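Local coordinates for adenylate kinase (Thermus thermophilus, PDB 3CM0), which catalyses the reversible transfer of the terminal phosphate of ATP to AMP, yielding two ADP and helping to balance the adenine nucleotides of the cell, at residues A[6-11]-A[156-161]; A[66-71]-A[85-90]; A[122-127]-A[138-143]; A[165-170]-A[181-186]. All blocks are in the same frame, centred on the assembly; numbering follows the deposited sequence.

Interaction 1: A[6-11]-A[156-161]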
loop_
_atom_site.group_PDB
_atom_site.type_symbol
_atom_site.label_atom_id
_atom_site.label_comp_id
_atom_site.label_asym_id
_atom_site.label_seq_id
_atom_site.Cartn_x
_atom_site.Cartn_y
_atom_site.Cartn_z
ATOM N N ALA A 6 -8.911 -5.905 -8.299
ATOM C CA ALA A 6 -8.127 -5.227 -7.277
ATOM C C ALA A 6 -6.655 -5.219 -7.673
ATOM O O ALA A 6 -6.202 -6.104 -8.395
ATOM C CB ALA A 6 -8.272 -5.967 -5.915
ATOM N N VAL A 7 -5.955 -4.182 -7.218
ATOM C CA VAL A 7 -4.499 -4.116 -7.377
ATOM C C VAL A 7 -3.892 -3.710 -6.047
ATOM O O VAL A 7 -4.393 -2.812 -5.372
ATOM C CB VAL A 7 -4.049 -3.108 -8.461
ATOM C CG1 VAL A 7 -2.498 -3.126 -8.552
ATOM C CG2 VAL A 7 -4.611 -3.521 -9.815
ATOM N N ILE A 8 -2.800 -4.381 -5.647
ATOM C CA ILE A 8 -2.124 -4.061 -4.419
ATOM C C ILE A 8 -0.731 -3.565 -4.772
ATOM O O ILE A 8 -0.079 -4.166 -5.623
ATOM C CB ILE A 8 -1.973 -5.342 -3.532
ATOM C CG1 ILE A 8 -3.361 -5.784 -3.029
ATOM C CG2 ILE A 8 -1.070 -5.065 -2.365
ATOM C CD1 ILE A 8 -3.372 -7.248 -2.368
ATOM N N PHE A 9 -0.308 -2.462 -4.165
ATOM C CA PHE A 9 1.060 -1.934 -4.408
ATOM C C PHE A 9 1.960 -2.103 -3.185
ATOM O O PHE A 9 1.579 -1.721 -2.079
ATOM C CB PHE A 9 1.010 -0.416 -4.726
ATOM C CG PHE A 9 0.598 -0.101 -6.118
ATOM C CD1 PHE A 9 1.555 0.232 -7.077
ATOM C CD2 PHE A 9 -0.745 -0.132 -6.495
ATOM C CE1 PHE A 9 1.166 0.545 -8.375
ATOM C CE2 PHE A 9 -1.133 0.176 -7.788
ATOM C CZ PHE A 9 -0.185 0.513 -8.731
ATOM N N LEU A 10 3.172 -2.642 -3.394
ATOM C CA LEU A 10 4.177 -2.801 -2.338
ATOM C C LEU A 10 5.501 -2.133 -2.829
ATOM O O LEU A 10 5.820 -2.120 -4.022
ATOM C CB LEU A 10 4.464 -4.277 -2.048
ATOM C CG LEU A 10 3.285 -5.161 -1.585
ATOM C CD1 LEU A 10 3.786 -6.583 -1.446
ATOM C CD2 LEU A 10 2.702 -4.651 -0.258
ATOM N N GLY A 11 6.244 -1.555 -1.919
ATOM C CA GLY A 11 7.500 -0.939 -2.333
ATOM C C GLY A 11 8.089 -0.164 -1.186
ATOM O O GLY A 11 7.368 0.260 -0.291
ATOM N N GLY A 156 6.634 -13.347 -0.224
ATOM C CA GLY A 156 6.561 -14.797 -0.326
ATOM C C GLY A 156 5.132 -15.297 -0.474
ATOM O O GLY A 156 4.856 -16.210 -1.250
ATOM N N TYR A 157 4.224 -14.676 0.271
ATOM C CA TYR A 157 2.805 -15.041 0.226
ATOM C C TYR A 157 2.231 -14.854 -1.179
ATOM O O TYR A 157 1.552 -15.732 -1.744
ATOM C CB TYR A 157 2.039 -14.148 1.192
ATOM C CG TYR A 157 0.569 -14.433 1.222
ATOM C CD1 TYR A 157 0.056 -15.467 2.007
ATOM C CD2 TYR A 157 -0.323 -13.666 0.473
ATOM C CE1 TYR A 157 -1.323 -15.726 2.052
ATOM C CE2 TYR A 157 -1.711 -13.934 0.502
ATOM C CZ TYR A 157 -2.194 -14.958 1.297
ATOM O OH TYR A 157 -3.550 -15.186 1.348
ATOM N N TYR A 158 2.523 -13.702 -1.785
ATOM C CA TYR A 158 1.983 -13.458 -3.114
ATOM C C TYR A 158 2.732 -14.173 -4.229
ATOM O O TYR A 158 2.119 -14.574 -5.211
ATOM C CB TYR A 158 1.926 -11.940 -3.380
ATOM C CG TYR A 158 0.908 -11.279 -2.480
ATOM C CD1 TYR A 158 -0.455 -11.662 -2.552
ATOM C CD2 TYR A 158 1.273 -10.273 -1.583
ATOM C CE1 TYR A 158 -1.412 -11.024 -1.743
ATOM C CE2 TYR A 158 0.323 -9.645 -0.786
ATOM C CZ TYR A 158 -1.005 -10.012 -0.871
ATOM O OH TYR A 158 -1.960 -9.365 -0.091
ATOM N N GLU A 159 4.051 -14.318 -4.099
ATOM C CA GLU A 159 4.811 -15.045 -5.117
ATOM C C GLU A 159 4.338 -16.528 -5.192
ATOM O O GLU A 159 4.220 -17.108 -6.283
ATOM C CB GLU A 159 6.319 -14.963 -4.791
ATOM C CG GLU A 159 7.208 -15.571 -5.884
ATOM C CD GLU A 159 8.683 -15.296 -5.645
ATOM O OE1 GLU A 159 9.070 -14.108 -5.592
ATOM O OE2 GLU A 159 9.453 -16.270 -5.513
ATOM N N ALA A 160 4.013 -17.111 -4.040
ATOM C CA ALA A 160 3.559 -18.518 -4.012
ATOM C C ALA A 160 2.245 -18.681 -4.782
ATOM O O ALA A 160 1.909 -19.759 -5.267
ATOM C CB ALA A 160 3.384 -18.970 -2.581
ATOM N N ARG A 161 1.490 -17.594 -4.885
ATOM C CA ARG A 161 0.213 -17.629 -5.579
ATOM C C ARG A 161 0.267 -17.150 -7.009
ATOM O O ARG A 161 -0.768 -17.050 -7.675
ATOM C CB ARG A 161 -0.809 -16.800 -4.786
ATOM C CG ARG A 161 -1.201 -17.470 -3.504
ATOM C CD ARG A 161 -1.734 -16.532 -2.422
ATOM N NE ARG A 161 -2.196 -17.327 -1.271
ATOM C CZ ARG A 161 -1.412 -17.896 -0.355
ATOM N NH1 ARG A 161 -0.081 -17.766 -0.388
ATOM N NH2 ARG A 161 -1.959 -18.668 0.567
#

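Interaction 2: A[66-71]-A[85-90]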
loop_
_atom_site.group_PDB
_atom_site.type_symbol
_atom_site.label_atom_id
_atom_site.label_comp_id
_atom_site.label_asym_id
_atom_site.label_seq_id
_atom_site.Cartn_x
_atom_site.Cartn_y
_atom_site.Cartn_z
ATOM N N ASP A 66 -10.414 -7.018 12.434
ATOM C CA ASP A 66 -11.769 -7.269 11.951
ATOM C C ASP A 66 -12.508 -6.004 11.558
ATOM O O ASP A 66 -13.341 -6.003 10.637
ATOM C CB ASP A 66 -12.551 -8.102 12.962
ATOM C CG ASP A 66 -12.740 -7.403 14.284
ATOM O OD1 ASP A 66 -12.018 -6.421 14.567
ATOM O OD2 ASP A 66 -13.619 -7.858 15.051
ATOM N N LEU A 67 -12.189 -4.907 12.224
ATOM C CA LEU A 67 -12.831 -3.642 11.903
ATOM C C LEU A 67 -12.237 -3.072 10.612
ATOM O O LEU A 67 -12.939 -2.520 9.777
ATOM C CB LEU A 67 -12.637 -2.677 13.077
ATOM C CG LEU A 67 -13.325 -1.332 12.888
ATOM C CD1 LEU A 67 -14.793 -1.574 12.603
ATOM C CD2 LEU A 67 -13.145 -0.486 14.135
ATOM N N ILE A 68 -10.927 -3.204 10.435
ATOM C CA ILE A 68 -10.295 -2.719 9.213
ATOM C C ILE A 68 -10.874 -3.477 7.993
ATOM O O ILE A 68 -11.178 -2.883 6.972
ATOM C CB ILE A 68 -8.761 -2.977 9.274
ATOM C CG1 ILE A 68 -8.154 -2.137 10.409
ATOM C CG2 ILE A 68 -8.119 -2.665 7.929
ATOM C CD1 ILE A 68 -6.677 -2.371 10.606
ATOM N N LEU A 69 -10.974 -4.797 8.095
ATOM C CA LEU A 69 -11.524 -5.571 6.987
ATOM C C LEU A 69 -13.011 -5.228 6.772
ATOM O O LEU A 69 -13.471 -5.230 5.651
ATOM C CB LEU A 69 -11.348 -7.073 7.235
ATOM C CG LEU A 69 -9.989 -7.682 6.783
ATOM C CD1 LEU A 69 -9.959 -7.730 5.294
ATOM C CD2 LEU A 69 -8.807 -6.861 7.320
ATOM N N GLU A 70 -13.746 -4.949 7.851
ATOM C CA GLU A 70 -15.150 -4.539 7.715
ATOM C C GLU A 70 -15.234 -3.228 6.899
ATOM O O GLU A 70 -16.073 -3.089 5.988
ATOM C CB GLU A 70 -15.780 -4.328 9.098
ATOM C CG GLU A 70 -17.177 -3.605 9.031
ATOM C CD GLU A 70 -18.210 -4.427 8.303
ATOM O OE1 GLU A 70 -18.116 -5.671 8.381
ATOM O OE2 GLU A 70 -19.135 -3.853 7.676
ATOM N N LEU A 71 -14.366 -2.267 7.228
ATOM C CA LEU A 71 -14.345 -0.997 6.499
ATOM C C LEU A 71 -13.988 -1.197 5.040
ATOM O O LEU A 71 -14.513 -0.517 4.177
ATOM C CB LEU A 71 -13.361 -0.019 7.130
ATOM C CG LEU A 71 -13.796 0.552 8.477
ATOM C CD1 LEU A 71 -12.727 1.483 9.027
ATOM C CD2 LEU A 71 -15.127 1.290 8.311
ATOM N N PHE A 85 -1.511 -1.320 2.433
ATOM C CA PHE A 85 -2.260 -2.446 2.996
ATOM C C PHE A 85 -2.240 -3.601 1.975
ATOM O O PHE A 85 -2.358 -3.368 0.778
ATOM C CB PHE A 85 -3.716 -2.043 3.307
ATOM C CG PHE A 85 -4.479 -3.073 4.074
ATOM C CD1 PHE A 85 -5.193 -4.056 3.413
ATOM C CD2 PHE A 85 -4.461 -3.077 5.469
ATOM C CE1 PHE A 85 -5.882 -5.044 4.120
ATOM C CE2 PHE A 85 -5.145 -4.059 6.182
ATOM C CZ PHE A 85 -5.855 -5.040 5.505
ATOM N N PRO A 86 -2.077 -4.869 2.431
ATOM C CA PRO A 86 -1.909 -5.287 3.827
ATOM C C PRO A 86 -0.526 -4.970 4.372
ATOM O O PRO A 86 0.414 -4.746 3.612
ATOM C CB PRO A 86 -2.158 -6.808 3.788
ATOM C CG PRO A 86 -1.595 -7.212 2.470
ATOM C CD PRO A 86 -2.072 -6.030 1.522
ATOM N N ARG A 87 -0.435 -4.931 5.701
ATOM C CA ARG A 87 0.832 -4.678 6.373
ATOM C C ARG A 87 1.325 -5.977 7.006
ATOM O O ARG A 87 2.508 -6.145 7.225
ATOM C CB ARG A 87 0.667 -3.612 7.468
ATOM C CG ARG A 87 0.386 -2.207 6.943
ATOM C CD ARG A 87 0.152 -1.230 8.103
ATOM N NE ARG A 87 -1.125 -1.430 8.805
ATOM C CZ ARG A 87 -2.312 -1.011 8.363
ATOM N NH1 ARG A 87 -2.421 -0.361 7.213
ATOM N NH2 ARG A 87 -3.402 -1.229 9.086
ATOM N N THR A 88 0.413 -6.891 7.303
ATOM C CA THR A 88 0.794 -8.152 7.929
ATOM C C THR A 88 0.261 -9.341 7.165
ATOM O O THR A 88 -0.670 -9.235 6.383
ATOM C CB THR A 88 0.225 -8.273 9.340
ATOM O OG1 THR A 88 -1.207 -8.425 9.249
ATOM C CG2 THR A 88 0.534 -7.011 10.169
ATOM N N LEU A 89 0.836 -10.503 7.422
ATOM C CA LEU A 89 0.361 -11.712 6.774
ATOM C C LEU A 89 -1.081 -12.023 7.163
ATOM O O LEU A 89 -1.858 -12.486 6.357
ATOM C CB LEU A 89 1.297 -12.872 7.180
ATOM C CG LEU A 89 1.411 -14.095 6.290
ATOM C CD1 LEU A 89 1.685 -13.667 4.851
ATOM C CD2 LEU A 89 2.584 -15.007 6.830
ATOM N N ALA A 90 -1.460 -11.752 8.401
ATOM C CA ALA A 90 -2.843 -12.014 8.835
ATOM C C ALA A 90 -3.799 -11.153 7.997
ATOM O O ALA A 90 -4.878 -11.606 7.567
ATOM C CB ALA A 90 -3.025 -11.685 10.323
#

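Interaction 3: A[122-127]-A[138-143]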
loop_
_atom_site.group_PDB
_atom_site.type_symbol
_atom_site.label_atom_id
_atom_site.label_comp_id
_atom_site.label_asym_id
_atom_site.label_seq_id
_atom_site.Cartn_x
_atom_site.Cartn_y
_atom_site.Cartn_z
ATOM N N ARG A 122 18.111 9.271 -3.401
ATOM C CA ARG A 122 16.856 10.004 -3.548
ATOM C C ARG A 122 16.367 10.559 -2.236
ATOM O O ARG A 122 16.066 11.763 -2.142
ATOM C CB ARG A 122 15.756 9.108 -4.074
ATOM C CG ARG A 122 15.931 8.675 -5.484
ATOM C CD ARG A 122 14.795 7.773 -5.891
ATOM N NE ARG A 122 14.960 7.347 -7.277
ATOM C CZ ARG A 122 14.138 6.516 -7.897
ATOM N NH1 ARG A 122 13.087 6.013 -7.261
ATOM N NH2 ARG A 122 14.375 6.182 -9.154
ATOM N N ILE A 123 16.279 9.681 -1.237
ATOM C CA ILE A 123 15.787 10.076 0.073
ATOM C C ILE A 123 16.666 11.166 0.692
ATOM O O ILE A 123 16.149 12.191 1.181
ATOM C CB ILE A 123 15.719 8.863 0.996
ATOM C CG1 ILE A 123 14.669 7.877 0.464
ATOM C CG2 ILE A 123 15.384 9.319 2.424
ATOM C CD1 ILE A 123 14.700 6.519 1.128
ATOM N N LEU A 124 17.988 10.969 0.663
ATOM C CA LEU A 124 18.884 11.974 1.230
ATOM C C LEU A 124 18.794 13.306 0.484
ATOM O O LEU A 124 18.906 14.378 1.092
ATOM C CB LEU A 124 20.334 11.454 1.275
ATOM C CG LEU A 124 20.622 10.271 2.203
ATOM C CD1 LEU A 124 22.091 9.905 2.100
ATOM C CD2 LEU A 124 20.271 10.613 3.646
ATOM N N ARG A 125 18.569 13.263 -0.825
ATOM C CA ARG A 125 18.453 14.503 -1.571
ATOM C C ARG A 125 17.195 15.283 -1.194
ATOM O O ARG A 125 17.257 16.495 -0.946
ATOM C CB ARG A 125 18.444 14.252 -3.082
ATOM C CG ARG A 125 18.307 15.554 -3.868
ATOM C CD ARG A 125 18.462 15.359 -5.361
ATOM N NE ARG A 125 18.228 16.608 -6.083
ATOM C CZ ARG A 125 17.024 17.124 -6.301
ATOM N NH1 ARG A 125 15.942 16.495 -5.860
ATOM N NH2 ARG A 125 16.897 18.270 -6.954
ATOM N N ARG A 126 16.052 14.608 -1.197
ATOM C CA ARG A 126 14.803 15.263 -0.845
ATOM C C ARG A 126 14.910 15.792 0.596
ATOM O O ARG A 126 14.413 16.879 0.910
ATOM C CB ARG A 126 13.640 14.279 -0.973
ATOM C CG ARG A 126 12.289 14.839 -0.539
ATOM C CD ARG A 126 11.207 13.760 -0.547
ATOM N NE ARG A 126 11.462 12.705 0.434
ATOM C CZ ARG A 126 11.171 12.785 1.731
ATOM N NH1 ARG A 126 10.602 13.880 2.226
ATOM N NH2 ARG A 126 11.452 11.770 2.539
ATOM N N ALA A 127 15.583 15.032 1.465
ATOM C CA ALA A 127 15.750 15.450 2.862
ATOM C C ALA A 127 16.557 16.737 2.950
ATOM O O ALA A 127 16.188 17.670 3.676
ATOM C CB ALA A 127 16.432 14.342 3.678
ATOM N N GLU A 138 22.936 6.279 7.640
ATOM C CA GLU A 138 22.677 5.207 8.581
ATOM C C GLU A 138 21.195 4.993 8.833
ATOM O O GLU A 138 20.695 3.883 8.665
ATOM C CB GLU A 138 23.373 5.497 9.919
ATOM C CG GLU A 138 23.055 4.494 11.035
ATOM C CD GLU A 138 23.910 3.235 10.970
ATOM O OE1 GLU A 138 25.156 3.361 10.948
ATOM O OE2 GLU A 138 23.343 2.124 10.953
ATOM N N THR A 139 20.483 6.045 9.239
ATOM C CA THR A 139 19.058 5.906 9.535
ATOM C C THR A 139 18.234 5.444 8.332
ATOM O O THR A 139 17.295 4.650 8.485
ATOM C CB THR A 139 18.443 7.220 10.089
ATOM O OG1 THR A 139 18.605 8.276 9.140
ATOM C CG2 THR A 139 19.115 7.613 11.393
ATOM N N VAL A 140 18.580 5.940 7.146
ATOM C CA VAL A 140 17.853 5.546 5.945
ATOM C C VAL A 140 18.111 4.072 5.623
ATOM O O VAL A 140 17.168 3.326 5.368
ATOM C CB VAL A 140 18.222 6.440 4.740
ATOM C CG1 VAL A 140 17.590 5.875 3.448
ATOM C CG2 VAL A 140 17.724 7.874 4.985
ATOM N N ARG A 141 19.365 3.628 5.645
ATOM C CA ARG A 141 19.638 2.225 5.355
ATOM C C ARG A 141 18.995 1.308 6.385
ATOM O O ARG A 141 18.603 0.184 6.072
ATOM C CB ARG A 141 21.143 1.936 5.306
ATOM C CG ARG A 141 21.852 2.468 4.076
ATOM C CD ARG A 141 23.345 2.164 4.146
ATOM N NE ARG A 141 24.126 2.984 3.226
ATOM C CZ ARG A 141 24.040 2.925 1.901
ATOM N NH1 ARG A 141 23.201 2.072 1.318
ATOM N NH2 ARG A 141 24.787 3.727 1.154
ATOM N N ARG A 142 18.903 1.767 7.623
ATOM C CA ARG A 142 18.273 0.946 8.647
ATOM C C ARG A 142 16.770 0.852 8.408
ATOM O O ARG A 142 16.175 -0.227 8.523
ATOM C CB ARG A 142 18.517 1.539 10.038
ATOM C CG ARG A 142 18.029 0.628 11.153
ATOM C CD ARG A 142 18.135 1.321 12.502
ATOM N NE ARG A 142 17.404 2.590 12.518
ATOM C CZ ARG A 142 16.096 2.707 12.303
ATOM N NH1 ARG A 142 15.361 1.631 12.054
ATOM N NH2 ARG A 142 15.523 3.905 12.331
ATOM N N ARG A 143 16.146 1.975 8.087
ATOM C CA ARG A 143 14.723 1.954 7.819
ATOM C C ARG A 143 14.438 1.057 6.612
ATOM O O ARG A 143 13.396 0.394 6.568
ATOM C CB ARG A 143 14.202 3.373 7.585
ATOM C CG ARG A 143 14.193 4.227 8.862
ATOM C CD ARG A 143 13.907 5.704 8.565
ATOM N NE ARG A 143 13.812 6.523 9.775
ATOM C CZ ARG A 143 13.735 7.852 9.775
ATOM N NH1 ARG A 143 13.746 8.513 8.627
ATOM N NH2 ARG A 143 13.643 8.523 10.917
#

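Interaction 4: A[165-170]-A[181-186]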
loop_
_atom_site.group_PDB
_atom_site.type_symbol
_atom_site.label_atom_id
_atom_site.label_comp_id
_atom_site.label_asym_id
_atom_site.label_seq_id
_atom_site.Cartn_x
_atom_site.Cartn_y
_atom_site.Cartn_z
ATOM N N LYS A 165 3.999 -9.102 -9.140
ATOM C CA LYS A 165 4.467 -8.475 -10.378
ATOM C C LYS A 165 5.630 -7.572 -9.980
ATOM O O LYS A 165 5.427 -6.470 -9.453
ATOM C CB LYS A 165 3.352 -7.596 -10.999
ATOM C CG LYS A 165 2.022 -8.287 -11.182
ATOM C CD LYS A 165 2.128 -9.373 -12.201
ATOM C CE LYS A 165 0.781 -10.065 -12.413
ATOM N NZ LYS A 165 0.946 -11.210 -13.374
ATOM N N ARG A 166 6.851 -8.061 -10.189
ATOM C CA ARG A 166 8.038 -7.291 -9.858
ATOM C C ARG A 166 8.241 -6.334 -11.008
ATOM O O ARG A 166 8.257 -6.733 -12.188
ATOM C CB ARG A 166 9.251 -8.223 -9.713
ATOM C CG ARG A 166 9.126 -9.195 -8.552
ATOM C CD ARG A 166 10.235 -10.265 -8.643
ATOM N NE ARG A 166 10.160 -11.238 -7.564
ATOM C CZ ARG A 166 10.630 -11.058 -6.331
ATOM N NH1 ARG A 166 11.232 -9.925 -5.987
ATOM N NH2 ARG A 166 10.502 -12.038 -5.431
ATOM N N VAL A 167 8.427 -5.065 -10.677
ATOM C CA VAL A 167 8.586 -4.031 -11.688
ATOM C C VAL A 167 9.838 -3.205 -11.436
ATOM O O VAL A 167 10.186 -2.914 -10.287
ATOM C CB VAL A 167 7.346 -3.083 -11.675
ATOM C CG1 VAL A 167 7.610 -1.851 -12.519
ATOM C CG2 VAL A 167 6.089 -3.860 -12.170
ATOM N N ASP A 168 10.508 -2.822 -12.521
ATOM C CA ASP A 168 11.739 -1.998 -12.404
ATOM C C ASP A 168 11.317 -0.548 -12.132
ATOM O O ASP A 168 10.713 0.102 -12.974
ATOM C CB ASP A 168 12.514 -2.142 -13.716
ATOM C CG ASP A 168 13.737 -1.219 -13.816
ATOM O OD1 ASP A 168 14.073 -0.550 -12.823
ATOM O OD2 ASP A 168 14.361 -1.185 -14.916
ATOM N N GLY A 169 11.637 -0.043 -10.945
ATOM C CA GLY A 169 11.229 1.311 -10.588
ATOM C C GLY A 169 12.196 2.434 -10.906
ATOM O O GLY A 169 11.996 3.583 -10.485
ATOM N N LEU A 170 13.253 2.106 -11.637
ATOM C CA LEU A 170 14.226 3.126 -12.050
ATOM C C LEU A 170 13.709 3.659 -13.383
ATOM O O LEU A 170 13.189 2.899 -14.193
ATOM C CB LEU A 170 15.611 2.506 -12.262
ATOM C CG LEU A 170 16.562 2.437 -11.081
ATOM C CD1 LEU A 170 17.940 2.025 -11.622
ATOM C CD2 LEU A 170 16.648 3.821 -10.370
ATOM N N ARG A 181 1.511 -0.938 -15.995
ATOM C CA ARG A 181 0.351 -1.300 -16.811
ATOM C C ARG A 181 0.625 -2.588 -17.594
ATOM O O ARG A 181 -0.227 -3.485 -17.669
ATOM C CB ARG A 181 -0.022 -0.132 -17.760
ATOM C CG ARG A 181 -0.532 1.077 -16.989
ATOM C CD ARG A 181 -1.247 2.059 -17.893
ATOM N NE ARG A 181 -2.363 1.429 -18.589
ATOM C CZ ARG A 181 -3.289 2.104 -19.254
ATOM N NH1 ARG A 181 -3.231 3.428 -19.304
ATOM N NH2 ARG A 181 -4.258 1.454 -19.875
ATOM N N ALA A 182 1.823 -2.706 -18.172
ATOM C CA ALA A 182 2.160 -3.917 -18.903
ATOM C C ALA A 182 2.151 -5.140 -17.993
ATOM O O ALA A 182 1.634 -6.198 -18.366
ATOM C CB ALA A 182 3.504 -3.791 -19.547
ATOM N N ALA A 183 2.726 -4.995 -16.802
ATOM C CA ALA A 183 2.759 -6.104 -15.845
ATOM C C ALA A 183 1.338 -6.571 -15.485
ATOM O O ALA A 183 1.074 -7.777 -15.321
ATOM C CB ALA A 183 3.481 -5.659 -14.574
ATOM N N LEU A 184 0.447 -5.608 -15.271
ATOM C CA LEU A 184 -0.953 -5.892 -14.923
ATOM C C LEU A 184 -1.811 -6.300 -16.129
ATOM O O LEU A 184 -2.789 -7.039 -15.999
ATOM C CB LEU A 184 -1.568 -4.659 -14.265
ATOM C CG LEU A 184 -0.907 -4.364 -12.914
ATOM C CD1 LEU A 184 -1.363 -3.007 -12.383
ATOM C CD2 LEU A 184 -1.242 -5.521 -11.910
ATOM N N GLY A 185 -1.436 -5.829 -17.308
ATOM C CA GLY A 185 -2.197 -6.149 -18.507
ATOM C C GLY A 185 -3.415 -5.248 -18.665
ATOM O O GLY A 185 -4.373 -5.625 -19.334
ATOM N N ILE A 186 -3.393 -4.064 -18.054
ATOM C CA ILE A 186 -4.519 -3.131 -18.157
ATOM C C ILE A 186 -4.087 -1.755 -18.650
ATOM O O ILE A 186 -2.866 -1.516 -18.724
ATOM C CB ILE A 186 -5.228 -2.936 -16.802
ATOM C CG1 ILE A 186 -4.242 -2.323 -15.795
ATOM C CG2 ILE A 186 -5.818 -4.269 -16.333
ATOM C CD1 ILE A 186 -4.809 -2.105 -14.413
ATOM O OXT ILE A 186 -4.976 -0.919 -18.934
HETATM O O HOH W 1 1.888 -10.320 -15.537
#

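Interaction 1: A[6-11]-A[156-161]
While Tyr158 directs its ring at Ile8, the carbonyl one residue earlier is held from within its own segment: Tyr157 O accepts a hydrogen bond from Arg161 NH1 at 2.9 Å, with an N-H...O angle of 152°. The acceptor lies close to the guanidinium plane, and the guanidinium lies over one face of the Tyr157 ring, with NH1 toward the rim and Tyr157 CE1 3.2 Å above the centre of the group. Across the interface the contact is van der Waals in character. Ile8 carries CG1 beside its backbone N (chi1 -69°) and then runs on extended, which brings its CD1 methyl to the hydroxyl end of the ring, 3.4 Å from Tyr158 OH and 3.9 Å from Tyr158 CZ, the two side chains crossing nearly at a right angle. Leu10, two residues along and on the same face of the strand, adds a looser touch, its CD1 4.5 Å from Tyr158 CD2. Pro86, a predicted AMP-site residue, touches both Ile8 and Tyr158. Strand 4-10 is the middle one of the parallel sheet, and helix 137-160 covers it here. The chemistry implies a division of labour: buried, non-directional contacts join helix to sheet, whereas the directional bond stays within 156-161.

Interaction 2: A[66-71]-A[85-90]
Ile68 meets both Phe85 and Arg87, and following it outward from CB shows how one branched side chain can serve two partners. At CB it forks. The short branch, CG2, ends 3.7 Å from Phe85 CE2 and 4.1 Å from Phe85 CZ. The longer one takes CG1 beside the backbone N (chi1 -65°) and continues extended, so that CD1 comes to the guanidinium edge of Arg87, 3.8 Å from its NH2. One residue on, Leu69 brings its CD2 to the edge of the aromatic ring, 3.9 Å from Phe85 CZ. The phenyl group of Phe85 is thus wedged toward helix 65-75, having CG opposite the backbone N (chi1 -171°). On one face of that ring Pro86 CB rests 4.1 Å above the plane, toward the rim, the proline following a cis peptide bond. Arg87 NH1 lies at the ring edge and donates to Gly84 O, which helps to hold the guanidinium's orientation. Beyond, Thr88 is the N-cap of helix 89-101, its OG1 bonded to Gln91 N, while Gln91 OE1 receives Arg87 N. Gly84, Phe85, Pro86, Arg87 and Gln91 are all predicted to bind AMP, and the Gly-Phe-Pro-Arg run with its cis proline is the signature of the adenylate kinase AMP site.

Interaction 3: A[122-127]-A[138-143]
Val140 fits against Ile123 and Leu124 where helix 116-130 runs into the LID (residues 125-135) and helix 137-160 leaves it, the LID being the small domain that closes over the site of phosphoryl transfer when ATP binds. The first shell is wholly aliphatic. Both methyls of Val140 are used: CG2 lies 3.8 Å from Ile123 CG2 and 4.0 Å from Leu124 CD2, while CG1 lies 3.8 Å from Ile123 CD1. Ile123 and Val140 point in opposite senses and slide past one another, so one methyl of the valine meets the CG2 branch of the isoleucine and the other its CD1 tip; Leu124 comes in at a slant from one residue further on. The rotation of Val140 (chi1 172°) puts CG1 opposite its backbone N and CG2 beside it, spreading the two branches over the neighbouring helix. In the next shell stands Asp135, whose side chain touches both Val140 and Ala127 and so spans the two helices. Its OD1 in turn takes a salt bridge from Arg143 NH1, and on the other helix Arg126 NH1 is paired with Glu130. Arg126 is predicted to bind ATP and Arg143 to bind AMP, so the greasy seam joins two helices that each carry a predicted nucleotide-binding arginine. At the outer limit Arg122, straight from chi2 to chi4, stretches its guanidinium so that NH1 donates to Gly14 O, a predicted ATP-binding residue of the P-loop.

Interaction 4: A[165-170]-A[181-186]
A beta-alpha unit ends the chain, and its seam is made where Lys165 and Val167 of strand 164-168 face Ala183 of the last helix. The methyl of Ala183 sits between alternate strand residues: its CB is 4.1 Å from Lys165 CB and 4.0 Å from Val167 CG2. The lysine then bends at chi2 (-66°) and runs past the end of the helix, its CD 3.7 Å from Ala183 O. A water bridges strand and helix: its O accepts from Lys165 NZ at 2.5 Å, which is short, and donates to Ala183 O at 2.7 Å. Just beyond, the helix closes in a Schellman motif with Gly185 at positive phi: Ile186 N bonds to Arg181 O and, weakly, Gly185 N to Ala182 O, while Gly185 N also reaches Arg181 O. The terminal carboxylate is gripped side-on by Arg181: NE bonds to Ile186 O at 3.0 Å (N-H...O angle 170°), and NH2 makes a salt bridge to Ile186 OXT at 2.7 Å. At the far end of the strand, Asp168 OD1 takes Leu170 N in an Asx turn. Strand 164-168 pairs with strand 104-113, and Leu184 packs on helix 17-28. This strand-to-helix connection forms one edge of the five-stranded parallel sheet, order 2-3-1-4-5, of the P-loop kinase fold, as in adenylate kinases.

From the N terminus, strand 4-10 opens the loop that interaction 1 closes only at the end of helix 137-160, after 144 intervening residues. Interactions 2 and 3 both nest inside it, one after the other: the first shuts a short excursion at the AMP side, the second joins the helix that enters the LID to the one that leaves it, and they lie on opposite sides of the chain's centre. Interaction 4 opens later, in series. Interaction 1 touches interaction 2 through Pro86 and Leu89, and interaction 4 through a Glu159-Arg166 salt bridge; Arg122 of interaction 3 packs on Leu170 of interaction 4. The central sheet, the AMP-site loop, the LID-side helices and the C terminus are thereby connected.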